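Long-range contacts in PfkB (Polaromonas sp. JS666, PDB 4DU5), which probably transfers phosphate from ATP to a sugar or related carbohydrate, as kinases of the pfkB family do, and forms a two-chain assembly: residues G33-L38 / V75-R80; I145-L150 / M177-A182; P163-T168 / P195-T200. All blocks are in the same frame, centred on the assembly; numbering follows the deposited sequence.

Contact 1: G33-L38 / V75-R80; sequences GEAMML and VGWASR
Gly-33 meets Trp-77 and Ser-79 through its carbonyl oxygen, where the chain leaves the end of the central strand 27-32 and crosses to the smaller sheet that contains 36-41. The case illustrates how a side chain can grip a neighbouring backbone where regular strand pairing gives out. The indole NE1 of Trp-77 donates to Gly-33 O at 3.0 Å, with an N-H...O angle of 146°. This oxygen lies near the ring plane, at the indole edge, whereas the donor sits 44° above the carbonyl plane instead of within it. Ser-79 OG also donates to Gly-33 O, although the modelled 2.4 Å is too short to be taken literally at this resolution. Beside them the backbone is joined more loosely, by a weak bond of 3.3 Å from Gly-33 N to Ala-78 O. With its CG anti to the backbone N (chi1 174°), Trp-77 brings its six-membered ring to Ala-35, whose CB lies 3.7 Å from CH2. Thr-62 of helix 60-70 packs against both side chains.

Packing is dense and buried from Gly-33 to Ala-35; within it, Glu-34 points its CB away and is bound by Ser-135. Farther along the segments part. The strand 36-38 pairs with other strands, Met-37 reaches Phe-116 of the second subunit, and Leu-38 is partly exposed. At the other end partly exposed Arg-80 leads away to salt bridges with Asp-107 and Asp-144.

The extended backbone of Gly-33 would drive a CB against the preceding carbonyl oxygen, which explains a glycine at this position. The indole N-H, probably with the Ser-79 hydroxyl, gives this buried carbonyl polar partners, consistent with an exit from the central sheet held largely by polar bonds.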
ATOM      1  N   GLY A  33     -15.543   9.500  -8.740  1.00 26.51           N
ATOM      2  CA  GLY A  33     -14.165   9.723  -8.340  1.00 26.59           C
ATOM      3  C   GLY A  33     -13.575   8.689  -7.416  1.00 26.54           C
ATOM      4  O   GLY A  33     -14.269   7.825  -6.877  1.00 25.52           O
ATOM      5  N   GLU A  34     -12.268   8.801  -7.239  1.00 27.26           N
ATOM      6  CA  GLU A  34     -11.531   7.833  -6.474  1.00 27.99           C
ATOM      7  C   GLU A  34     -11.280   8.364  -5.101  1.00 28.47           C
ATOM      8  O   GLU A  34     -10.705   9.432  -4.947  1.00 29.35           O
ATOM      9  CB  GLU A  34     -10.215   7.549  -7.155  1.00 27.04           C
ATOM     10  CG  GLU A  34      -9.253   6.895  -6.249  1.00 28.89           C
ATOM     11  CD  GLU A  34      -8.162   6.124  -6.963  1.00 30.88           C
ATOM     12  OE1 GLU A  34      -7.766   6.512  -8.087  1.00 30.63           O
ATOM     13  OE2 GLU A  34      -7.692   5.125  -6.369  1.00 32.66           O
ATOM     14  N   ALA A  35     -11.707   7.629  -4.091  1.00 29.19           N
ATOM     15  CA  ALA A  35     -11.203   7.905  -2.758  1.00 29.68           C
ATOM     16  C   ALA A  35     -10.002   7.023  -2.512  1.00 30.27           C
ATOM     17  O   ALA A  35      -9.884   5.964  -3.088  1.00 30.20           O
ATOM     18  CB  ALA A  35     -12.265   7.646  -1.717  1.00 29.80           C
HETATM   19  N   MSE A  36      -9.106   7.484  -1.657  1.00 31.60           N
HETATM   20  CA  MSE A  36      -7.990   6.691  -1.175  1.00 32.86           C
HETATM   21  C   MSE A  36      -7.912   6.847   0.325  1.00 32.99           C
HETATM   22  O   MSE A  36      -8.463   7.792   0.874  1.00 32.32           O
HETATM   23  CB  MSE A  36      -6.684   7.183  -1.780  1.00 33.35           C
HETATM   24  CG  MSE A  36      -6.635   7.146  -3.273  1.00 37.14           C
HETATM   25 SE   MSE A  36      -5.486   8.581  -3.911  1.00 52.59          SE
HETATM   26  CE  MSE A  36      -6.788  10.087  -3.881  1.00 46.19           C
HETATM   27  N   MSE A  37      -7.235   5.905   0.977  1.00 34.14           N
HETATM   28  CA  MSE A  37      -6.936   5.989   2.394  1.00 35.48           C
HETATM   29  C   MSE A  37      -5.701   6.867   2.572  1.00 34.89           C
HETATM   30  O   MSE A  37      -4.704   6.750   1.845  1.00 34.03           O
HETATM   31  CB  MSE A  37      -6.730   4.603   3.011  1.00 36.45           C
HETATM   32  CG  MSE A  37      -6.716   4.597   4.533  1.00 43.40           C
HETATM   33 SE   MSE A  37      -6.280   2.856   5.423  1.00 63.27          SE
HETATM   34  CE  MSE A  37      -4.412   2.654   4.819  1.00 55.82           C
ATOM     35  N   LEU A  38      -5.810   7.779   3.532  1.00 34.62           N
ATOM     36  CA  LEU A  38      -4.767   8.724   3.847  1.00 33.98           C
ATOM     37  C   LEU A  38      -4.075   8.383   5.162  1.00 33.35           C
ATOM     38  O   LEU A  38      -4.667   8.455   6.227  1.00 32.77           O
ATOM     39  CB  LEU A  38      -5.369  10.122   3.883  1.00 34.16           C
ATOM     40  CG  LEU A  38      -4.482  11.303   4.238  1.00 34.22           C
ATOM     41  CD1 LEU A  38      -3.063  11.118   3.775  1.00 34.18           C
ATOM     42  CD2 LEU A  38      -5.072  12.491   3.570  1.00 36.68           C
ATOM     43  N   VAL A  75     -26.611  13.126  -1.359  1.00 29.21           N
ATOM     44  CA  VAL A  75     -25.466  12.953  -2.239  1.00 28.90           C
ATOM     45  C   VAL A  75     -25.175  11.478  -2.496  1.00 29.01           C
ATOM     46  O   VAL A  75     -25.073  10.670  -1.547  1.00 29.01           O
ATOM     47  CB  VAL A  75     -24.200  13.571  -1.616  1.00 29.07           C
ATOM     48  CG1 VAL A  75     -23.009  13.419  -2.551  1.00 29.24           C
ATOM     49  CG2 VAL A  75     -24.435  15.033  -1.232  1.00 28.90           C
ATOM     50  N   GLY A  76     -25.010  11.142  -3.774  1.00 28.49           N
ATOM     51  CA  GLY A  76     -24.615   9.811  -4.170  1.00 28.19           C
ATOM     52  C   GLY A  76     -23.238   9.812  -4.788  1.00 28.77           C
ATOM     53  O   GLY A  76     -22.955  10.639  -5.674  1.00 29.48           O
ATOM     54  N   TRP A  77     -22.386   8.883  -4.337  1.00 28.66           N
ATOM     55  CA  TRP A  77     -21.032   8.722  -4.856  1.00 28.54           C
ATOM     56  C   TRP A  77     -20.853   7.444  -5.662  1.00 29.29           C
ATOM     57  O   TRP A  77     -21.323   6.379  -5.265  1.00 30.22           O
ATOM     58  CB  TRP A  77     -20.068   8.713  -3.699  1.00 28.25           C
ATOM     59  CG  TRP A  77     -18.635   8.405  -4.049  1.00 27.71           C
ATOM     60  CD1 TRP A  77     -17.908   8.898  -5.109  1.00 27.74           C
ATOM     61  CD2 TRP A  77     -17.743   7.568  -3.305  1.00 25.66           C
ATOM     62  NE1 TRP A  77     -16.631   8.400  -5.076  1.00 27.04           N
ATOM     63  CE2 TRP A  77     -16.502   7.577  -3.984  1.00 26.19           C
ATOM     64  CE3 TRP A  77     -17.875   6.799  -2.142  1.00 22.86           C
ATOM     65  CZ2 TRP A  77     -15.408   6.860  -3.531  1.00 24.83           C
ATOM     66  CZ3 TRP A  77     -16.807   6.072  -1.703  1.00 22.88           C
ATOM     67  CH2 TRP A  77     -15.576   6.112  -2.385  1.00 26.39           C
ATOM     68  N   ALA A  78     -20.159   7.544  -6.784  1.00 29.18           N
ATOM     69  CA  ALA A  78     -19.884   6.385  -7.607  1.00 29.40           C
ATOM     70  C   ALA A  78     -18.380   6.111  -7.667  1.00 29.83           C
ATOM     71  O   ALA A  78     -17.587   7.005  -7.993  1.00 30.54           O
ATOM     72  CB  ALA A  78     -20.424   6.602  -8.982  1.00 29.44           C
ATOM     73  N   SER A  79     -17.980   4.883  -7.355  1.00 29.76           N
ATOM     74  CA  SER A  79     -16.560   4.518  -7.340  1.00 29.96           C
ATOM     75  C   SER A  79     -16.322   2.975  -7.332  1.00 30.75           C
ATOM     76  O   SER A  79     -17.271   2.164  -7.299  1.00 31.39           O
ATOM     77  CB  SER A  79     -15.859   5.198  -6.154  1.00 29.30           C
ATOM     78  OG  SER A  79     -14.500   5.458  -6.416  1.00 28.65           O
ATOM     79  N   ARG A  80     -15.051   2.577  -7.385  1.00 30.84           N
ATOM     80  CA  ARG A  80     -14.673   1.188  -7.168  1.00 30.49           C
ATOM     81  C   ARG A  80     -13.709   1.222  -6.014  1.00 29.81           C
ATOM     82  O   ARG A  80     -13.011   2.216  -5.835  1.00 29.77           O
ATOM     83  CB  ARG A  80     -13.948   0.600  -8.394  1.00 31.00           C
ATOM     84  CG  ARG A  80     -14.689   0.646  -9.739  1.00 30.58           C
ATOM     85  CD  ARG A  80     -13.968  -0.250 -10.738  1.00 30.98           C
ATOM     86  NE  ARG A  80     -14.259  -1.637 -10.396  1.00 33.58           N
ATOM     87  CZ  ARG A  80     -15.251  -2.342 -10.935  1.00 33.39           C
ATOM     88  NH1 ARG A  80     -16.005  -1.813 -11.880  1.00 33.69           N
ATOM     89  NH2 ARG A  80     -15.486  -3.571 -10.533  1.00 33.84           N
TER

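Contact 2: I145-L150 / M177-A182; sequences IDEAWL and MDLMRA
Leu-150 lies against Leu-179 and Met-180 where two helices of the ribokinase-like alpha/beta fold come together. The short helix 147-150 leads into strand 153-159, and helix 169-182 is the connection of the beta-alpha-beta crossover from that strand to 186-190. The principle at work is that segments with no hydrogen bond between them can be matched by the directions of a few side chains.

Glu-147 and Leu-179 meet almost at a right angle. The CG of Glu-147 stands beside its own backbone N (chi1 -61°) and the chain runs on extended, so that CG and the carboxylate OE2 both lie along the CD2 methyl of Leu-179, OE2 at 3.9 Å from CD2. Glu-147 is exposed, and the approach is van der Waals contact.

Deeper in, Leu-150 divides its two methyls. CD1 points to the CB of Leu-179 at 4.2 Å, the two side chains slanting past each other. CD2 goes instead to the selenium of Met-180, a selenomethionine whose chain bends at chi2 (66°) and so brings its end back toward Leu-150. Met-180 also packs on Leu-156 and Val-187 of the central sheet. Past the selenium, the CE methyl of Met-180 ends 3.4 Å from the backbone O of Leu-150.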
ATOM      1  N   ILE A 145     -21.022   3.535 -15.572  1.00 47.29           N
ATOM      2  CA  ILE A 145     -22.100   4.508 -15.432  1.00 46.24           C
ATOM      3  C   ILE A 145     -23.489   3.833 -15.475  1.00 45.81           C
ATOM      4  O   ILE A 145     -23.813   3.141 -16.441  1.00 45.62           O
ATOM      5  CB  ILE A 145     -22.020   5.540 -16.597  1.00 46.25           C
ATOM      6  CG1 ILE A 145     -20.604   6.061 -16.782  1.00 45.62           C
ATOM      7  CG2 ILE A 145     -22.990   6.706 -16.394  1.00 46.19           C
ATOM      8  CD1 ILE A 145     -20.395   6.667 -18.147  1.00 47.05           C
ATOM      9  N   ASP A 146     -24.291   4.030 -14.430  1.00 45.03           N
ATOM     10  CA  ASP A 146     -25.695   3.597 -14.435  1.00 44.42           C
ATOM     11  C   ASP A 146     -26.601   4.781 -14.772  1.00 44.29           C
ATOM     12  O   ASP A 146     -26.926   5.610 -13.901  1.00 44.31           O
ATOM     13  CB  ASP A 146     -26.098   2.986 -13.089  1.00 43.93           C
ATOM     14  CG  ASP A 146     -27.604   2.720 -12.981  1.00 44.06           C
ATOM     15  OD1 ASP A 146     -28.342   2.848 -13.985  1.00 44.27           O
ATOM     16  OD2 ASP A 146     -28.067   2.384 -11.872  1.00 44.50           O
ATOM     17  N   GLU A 147     -27.036   4.829 -16.029  1.00 43.91           N
ATOM     18  CA  GLU A 147     -27.772   5.989 -16.566  1.00 43.32           C
ATOM     19  C   GLU A 147     -29.022   6.391 -15.799  1.00 42.57           C
ATOM     20  O   GLU A 147     -29.114   7.513 -15.334  1.00 42.96           O
ATOM     21  CB  GLU A 147     -28.017   5.848 -18.069  1.00 43.41           C
ATOM     22  CG  GLU A 147     -26.700   5.758 -18.867  1.00 44.36           C
ATOM     23  CD  GLU A 147     -26.907   5.651 -20.380  1.00 46.26           C
ATOM     24  OE1 GLU A 147     -28.084   5.587 -20.804  1.00 47.41           O
ATOM     25  OE2 GLU A 147     -25.896   5.618 -21.135  1.00 44.13           O
ATOM     26  N   ALA A 148     -29.970   5.490 -15.624  1.00 41.88           N
ATOM     27  CA  ALA A 148     -31.170   5.837 -14.846  1.00 41.55           C
ATOM     28  C   ALA A 148     -30.824   6.483 -13.502  1.00 41.01           C
ATOM     29  O   ALA A 148     -31.527   7.420 -13.046  1.00 41.64           O
ATOM     30  CB  ALA A 148     -32.078   4.595 -14.620  1.00 41.80           C
ATOM     31  N   TRP A 149     -29.750   5.980 -12.874  1.00 39.31           N
ATOM     32  CA  TRP A 149     -29.360   6.384 -11.513  1.00 37.03           C
ATOM     33  C   TRP A 149     -28.807   7.811 -11.474  1.00 36.77           C
ATOM     34  O   TRP A 149     -29.100   8.582 -10.554  1.00 36.61           O
ATOM     35  CB  TRP A 149     -28.331   5.416 -10.946  1.00 36.07           C
ATOM     36  CG  TRP A 149     -27.847   5.786  -9.611  1.00 32.49           C
ATOM     37  CD1 TRP A 149     -28.546   5.723  -8.440  1.00 31.41           C
ATOM     38  CD2 TRP A 149     -26.556   6.277  -9.283  1.00 29.54           C
ATOM     39  NE1 TRP A 149     -27.773   6.163  -7.399  1.00 31.15           N
ATOM     40  CE2 TRP A 149     -26.540   6.513  -7.891  1.00 30.51           C
ATOM     41  CE3 TRP A 149     -25.411   6.549 -10.026  1.00 30.56           C
ATOM     42  CZ2 TRP A 149     -25.412   6.993  -7.223  1.00 28.93           C
ATOM     43  CZ3 TRP A 149     -24.278   7.044  -9.361  1.00 30.05           C
ATOM     44  CH2 TRP A 149     -24.295   7.259  -7.978  1.00 30.17           C
ATOM     45  N   LEU A 150     -27.989   8.117 -12.467  1.00 35.87           N
ATOM     46  CA  LEU A 150     -27.390   9.403 -12.637  1.00 35.96           C
ATOM     47  C   LEU A 150     -28.500  10.457 -12.744  1.00 36.63           C
ATOM     48  O   LEU A 150     -28.605  11.383 -11.904  1.00 37.09           O
ATOM     49  CB  LEU A 150     -26.614   9.369 -13.943  1.00 36.05           C
ATOM     50  CG  LEU A 150     -25.312  10.130 -14.099  1.00 34.76           C
ATOM     51  CD1 LEU A 150     -24.939  10.224 -15.583  1.00 31.78           C
ATOM     52  CD2 LEU A 150     -25.445  11.484 -13.450  1.00 34.18           C
HETATM   53  N   MSE A 177     -20.956  13.775 -18.131  1.00 45.99           N
HETATM   54  CA  MSE A 177     -21.403  15.145 -18.318  1.00 45.78           C
HETATM   55  C   MSE A 177     -22.447  15.270 -19.436  1.00 45.98           C
HETATM   56  O   MSE A 177     -23.567  15.720 -19.168  1.00 45.50           O
HETATM   57  CB  MSE A 177     -20.203  16.070 -18.515  1.00 45.30           C
HETATM   58  CG  MSE A 177     -19.431  16.284 -17.213  1.00 45.83           C
HETATM   59 SE   MSE A 177     -17.556  16.931 -17.349  1.00 48.05          SE
HETATM   60  CE  MSE A 177     -16.729  15.698 -16.089  1.00 46.47           C
ATOM     61  N   ASP A 178     -22.081  14.837 -20.657  1.00 46.30           N
ATOM     62  CA  ASP A 178     -22.970  14.762 -21.834  1.00 46.43           C
ATOM     63  C   ASP A 178     -24.385  14.340 -21.463  1.00 46.45           C
ATOM     64  O   ASP A 178     -25.370  14.992 -21.826  1.00 46.40           O
ATOM     65  CB  ASP A 178     -22.409  13.780 -22.875  1.00 46.57           C
ATOM     66  CG  ASP A 178     -21.252  14.367 -23.701  1.00 48.55           C
ATOM     67  OD1 ASP A 178     -20.984  15.577 -23.618  1.00 51.61           O
ATOM     68  OD2 ASP A 178     -20.594  13.623 -24.457  1.00 50.62           O
ATOM     69  N   LEU A 179     -24.466  13.251 -20.716  1.00 46.59           N
ATOM     70  CA  LEU A 179     -25.718  12.629 -20.370  1.00 47.14           C
ATOM     71  C   LEU A 179     -26.546  13.601 -19.549  1.00 47.99           C
ATOM     72  O   LEU A 179     -27.706  13.890 -19.869  1.00 48.66           O
ATOM     73  CB  LEU A 179     -25.411  11.370 -19.561  1.00 46.91           C
ATOM     74  CG  LEU A 179     -25.883   9.946 -19.899  1.00 46.22           C
ATOM     75  CD1 LEU A 179     -26.625   9.801 -21.224  1.00 44.92           C
ATOM     76  CD2 LEU A 179     -24.661   9.036 -19.845  1.00 43.99           C
HETATM   77  N   MSE A 180     -25.924  14.125 -18.499  1.00 48.49           N
HETATM   78  CA  MSE A 180     -26.572  14.994 -17.540  1.00 48.60           C
HETATM   79  C   MSE A 180     -27.047  16.326 -18.151  1.00 48.22           C
HETATM   80  O   MSE A 180     -28.056  16.901 -17.714  1.00 48.20           O
HETATM   81  CB  MSE A 180     -25.598  15.249 -16.408  1.00 49.19           C
HETATM   82  CG  MSE A 180     -26.247  15.589 -15.109  1.00 52.14           C
HETATM   83 SE   MSE A 180     -27.208  14.024 -14.562  1.00 59.81          SE
HETATM   84  CE  MSE A 180     -27.615  14.507 -12.706  1.00 57.27           C
ATOM     85  N   ARG A 181     -26.326  16.809 -19.160  1.00 47.54           N
ATOM     86  CA  ARG A 181     -26.722  18.021 -19.862  1.00 47.14           C
ATOM     87  C   ARG A 181     -27.936  17.751 -20.729  1.00 46.72           C
ATOM     88  O   ARG A 181     -29.004  18.294 -20.466  1.00 46.37           O
ATOM     89  CB  ARG A 181     -25.567  18.622 -20.680  1.00 47.21           C
ATOM     90  CG  ARG A 181     -25.668  20.167 -20.835  1.00 48.52           C
ATOM     91  CD  ARG A 181     -24.263  20.866 -20.786  1.00 50.09           C
ATOM     92  NE  ARG A 181     -24.371  22.325 -20.634  1.00 50.27           N
ATOM     93  CZ  ARG A 181     -23.505  23.224 -21.124  1.00 50.95           C
ATOM     94  NH1 ARG A 181     -22.427  22.844 -21.828  1.00 51.55           N
ATOM     95  NH2 ARG A 181     -23.721  24.522 -20.911  1.00 50.23           N
ATOM     96  N   ALA A 182     -27.783  16.898 -21.743  1.00 46.39           N
ATOM     97  CA  ALA A 182     -28.900  16.569 -22.638  1.00 45.80           C
ATOM     98  C   ALA A 182     -30.206  16.350 -21.878  1.00 45.07           C
ATOM     99  O   ALA A 182     -31.259  16.751 -22.345  1.00 45.75           O
ATOM    100  CB  ALA A 182     -28.579  15.376 -23.515  1.00 45.82           C
TER

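Contact 3: P163-T168 / P195-T200; sequences PAISAT and PTLWAT
Pro-163 starts the contact with its carbonyl oxygen, 4.0 Å from CH2 of Trp-198, while its ring packs on helices 169-182 and 201-212. Ala-164 carries most of what follows, an example of a small residue fitted into the corner made by two larger neighbours. Its CB stands over one face of the Trp-198 indole, about 3.0 Å above the plane and toward the rim. The CA makes a CH-pi contact, 4.2 Å from the centroid of the six-membered ring. The same CB also meets CB of Leu-197 at 3.6 Å. The Trp-198 CG lies beside its own backbone N (chi1 -70°), which turns the ring to Ala-164; the indole also packs on Leu-203, Met-204 and Ala-207 of helix 201-212. A serine in place of Trp-198 would probably strip Ala-164 of the face its CB and CA rest on and open a gap toward that helix. Ile-165 then adds a loose touch, CG1 to Leu-197 CD1. Beyond it, Ser-166 OG accepts from Thr-168 N at 3.1 Å, a capping bond ahead of helix 169-182. Both loops follow parallel strands, 153-159 and 186-190, at their C-terminal ends, as in alpha/beta folds generally, here the ribokinase-like fold of the pfkB family.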
ATOM      1  N   PRO A 163     -11.169  12.544 -14.431  1.00 31.92           N
ATOM      2  CA  PRO A 163     -10.741  12.304 -15.816  1.00 32.01           C
ATOM      3  C   PRO A 163      -9.237  12.017 -16.009  1.00 32.66           C
ATOM      4  O   PRO A 163      -8.858  11.472 -17.048  1.00 33.53           O
ATOM      5  CB  PRO A 163     -11.127  13.591 -16.526  1.00 31.20           C
ATOM      6  CG  PRO A 163     -11.146  14.596 -15.467  1.00 31.57           C
ATOM      7  CD  PRO A 163     -11.676  13.910 -14.248  1.00 31.87           C
ATOM      8  N   ALA A 164      -8.402  12.360 -15.027  1.00 32.93           N
ATOM      9  CA  ALA A 164      -6.937  12.237 -15.135  1.00 33.25           C
ATOM     10  C   ALA A 164      -6.401  10.920 -14.625  1.00 33.80           C
ATOM     11  O   ALA A 164      -5.198  10.748 -14.501  1.00 33.29           O
ATOM     12  CB  ALA A 164      -6.256  13.354 -14.357  1.00 33.06           C
ATOM     13  N   ILE A 165      -7.290   9.985 -14.329  1.00 35.13           N
ATOM     14  CA  ILE A 165      -6.910   8.864 -13.479  1.00 36.11           C
ATOM     15  C   ILE A 165      -6.303   7.701 -14.254  1.00 36.32           C
ATOM     16  O   ILE A 165      -5.263   7.163 -13.865  1.00 35.54           O
ATOM     17  CB  ILE A 165      -8.082   8.475 -12.567  1.00 36.62           C
ATOM     18  CG1 ILE A 165      -8.087   9.406 -11.351  1.00 36.94           C
ATOM     19  CG2 ILE A 165      -8.025   6.993 -12.157  1.00 36.49           C
ATOM     20  CD1 ILE A 165      -8.838   8.834 -10.172  1.00 39.82           C
ATOM     21  N   SER A 166      -6.978   7.336 -15.345  1.00 37.18           N
ATOM     22  CA  SER A 166      -6.500   6.354 -16.330  1.00 37.64           C
ATOM     23  C   SER A 166      -7.114   6.700 -17.678  1.00 37.96           C
ATOM     24  O   SER A 166      -8.012   7.547 -17.759  1.00 37.99           O
ATOM     25  CB  SER A 166      -6.958   4.952 -15.945  1.00 37.44           C
ATOM     26  OG  SER A 166      -8.350   4.814 -16.184  1.00 36.28           O
ATOM     27  N   ALA A 167      -6.658   6.030 -18.730  1.00 38.35           N
ATOM     28  CA  ALA A 167      -7.259   6.220 -20.055  1.00 38.69           C
ATOM     29  C   ALA A 167      -8.755   5.812 -20.150  1.00 38.52           C
ATOM     30  O   ALA A 167      -9.466   6.243 -21.072  1.00 38.88           O
ATOM     31  CB  ALA A 167      -6.414   5.533 -21.140  1.00 38.79           C
ATOM     32  N   THR A 168      -9.237   5.019 -19.193  1.00 37.96           N
ATOM     33  CA  THR A 168     -10.644   4.599 -19.202  1.00 37.80           C
ATOM     34  C   THR A 168     -11.590   5.546 -18.443  1.00 37.00           C
ATOM     35  O   THR A 168     -12.816   5.464 -18.598  1.00 36.61           O
ATOM     36  CB  THR A 168     -10.862   3.116 -18.712  1.00 38.09           C
ATOM     37  OG1 THR A 168     -10.761   3.032 -17.278  1.00 39.48           O
ATOM     38  CG2 THR A 168      -9.861   2.155 -19.358  1.00 37.87           C
ATOM     39  N   PRO A 195      -0.760  17.431 -12.456  1.00 47.28           N
ATOM     40  CA  PRO A 195       0.106  17.148 -13.603  1.00 47.72           C
ATOM     41  C   PRO A 195       0.650  15.701 -13.592  1.00 48.18           C
ATOM     42  O   PRO A 195       0.649  15.029 -14.642  1.00 49.07           O
ATOM     43  CB  PRO A 195       1.235  18.184 -13.468  1.00 47.79           C
ATOM     44  CG  PRO A 195       0.967  18.948 -12.159  1.00 47.75           C
ATOM     45  CD  PRO A 195      -0.040  18.155 -11.391  1.00 47.45           C
ATOM     46  N   THR A 196       1.089  15.226 -12.426  1.00 47.86           N
ATOM     47  CA  THR A 196       1.521  13.846 -12.255  1.00 47.87           C
ATOM     48  C   THR A 196       0.542  12.870 -12.910  1.00 47.85           C
ATOM     49  O   THR A 196       0.929  11.805 -13.376  1.00 48.04           O
ATOM     50  CB  THR A 196       1.629  13.453 -10.760  1.00 48.25           C
ATOM     51  OG1 THR A 196       0.334  13.066 -10.265  1.00 47.87           O
ATOM     52  CG2 THR A 196       2.243  14.610  -9.898  1.00 48.63           C
ATOM     53  N   LEU A 197      -0.733  13.228 -12.939  1.00 47.51           N
ATOM     54  CA  LEU A 197      -1.738  12.339 -13.499  1.00 47.12           C
ATOM     55  C   LEU A 197      -1.847  12.356 -15.027  1.00 47.01           C
ATOM     56  O   LEU A 197      -2.440  11.467 -15.622  1.00 46.31           O
ATOM     57  CB  LEU A 197      -3.083  12.662 -12.869  1.00 46.88           C
ATOM     58  CG  LEU A 197      -3.232  12.212 -11.420  1.00 46.88           C
ATOM     59  CD1 LEU A 197      -4.697  12.306 -10.997  1.00 45.48           C
ATOM     60  CD2 LEU A 197      -2.702  10.788 -11.241  1.00 46.76           C
ATOM     61  N   TRP A 198      -1.287  13.378 -15.654  1.00 47.86           N
ATOM     62  CA  TRP A 198      -1.441  13.584 -17.089  1.00 48.57           C
ATOM     63  C   TRP A 198      -0.113  13.373 -17.793  1.00 49.23           C
ATOM     64  O   TRP A 198       0.952  13.732 -17.253  1.00 48.90           O
ATOM     65  CB  TRP A 198      -1.917  15.007 -17.378  1.00 48.48           C
ATOM     66  CG  TRP A 198      -3.301  15.270 -16.980  1.00 47.91           C
ATOM     67  CD1 TRP A 198      -3.711  15.818 -15.811  1.00 47.69           C
ATOM     68  CD2 TRP A 198      -4.486  15.003 -17.741  1.00 47.07           C
ATOM     69  NE1 TRP A 198      -5.077  15.907 -15.787  1.00 47.27           N
ATOM     70  CE2 TRP A 198      -5.580  15.419 -16.962  1.00 46.77           C
ATOM     71  CE3 TRP A 198      -4.730  14.449 -19.007  1.00 47.88           C
ATOM     72  CZ2 TRP A 198      -6.908  15.302 -17.398  1.00 47.34           C
ATOM     73  CZ3 TRP A 198      -6.059  14.325 -19.448  1.00 47.44           C
ATOM     74  CH2 TRP A 198      -7.127  14.751 -18.641  1.00 47.96           C
ATOM     75  N   ALA A 199      -0.200  12.838 -19.013  1.00 49.96           N
ATOM     76  CA  ALA A 199       0.972  12.426 -19.800  1.00 51.13           C
ATOM     77  C   ALA A 199       1.856  13.592 -20.282  1.00 51.77           C
ATOM     78  O   ALA A 199       3.054  13.647 -19.948  1.00 52.03           O
ATOM     79  CB  ALA A 199       0.542  11.539 -20.964  1.00 51.17           C
ATOM     80  N   THR A 200       1.268  14.501 -21.067  1.00 52.12           N
ATOM     81  CA  THR A 200       1.877  15.809 -21.336  1.00 52.52           C
ATOM     82  C   THR A 200       1.043  16.888 -20.654  1.00 52.41           C
ATOM     83  O   THR A 200      -0.191  16.807 -20.661  1.00 52.38           O
ATOM     84  CB  THR A 200       1.968  16.088 -22.843  1.00 52.49           C
TER

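In the fold
Contact 1 is the most central, its centre about 11 Å from the centre of the chain, and fully buried; contacts 2 and 3, whose centres lie about 18 and 16 Å from that point, are only partly so. The chemistry follows: polar bonds to backbone atoms join the segments of contact 1, whereas apolar packing dominates the other two. Contacts 2 and 3 share one crossover unit, since 163-168 leads into helix 169-182 and 177-182 ends it, yet they do not touch. Contact 1 borders both, through Trp-149 packed on Ala-78 and Ile-165 against Glu-34. The fold is thus tied where the chain passes from the central sheet to the smaller one, between helices, and between loops.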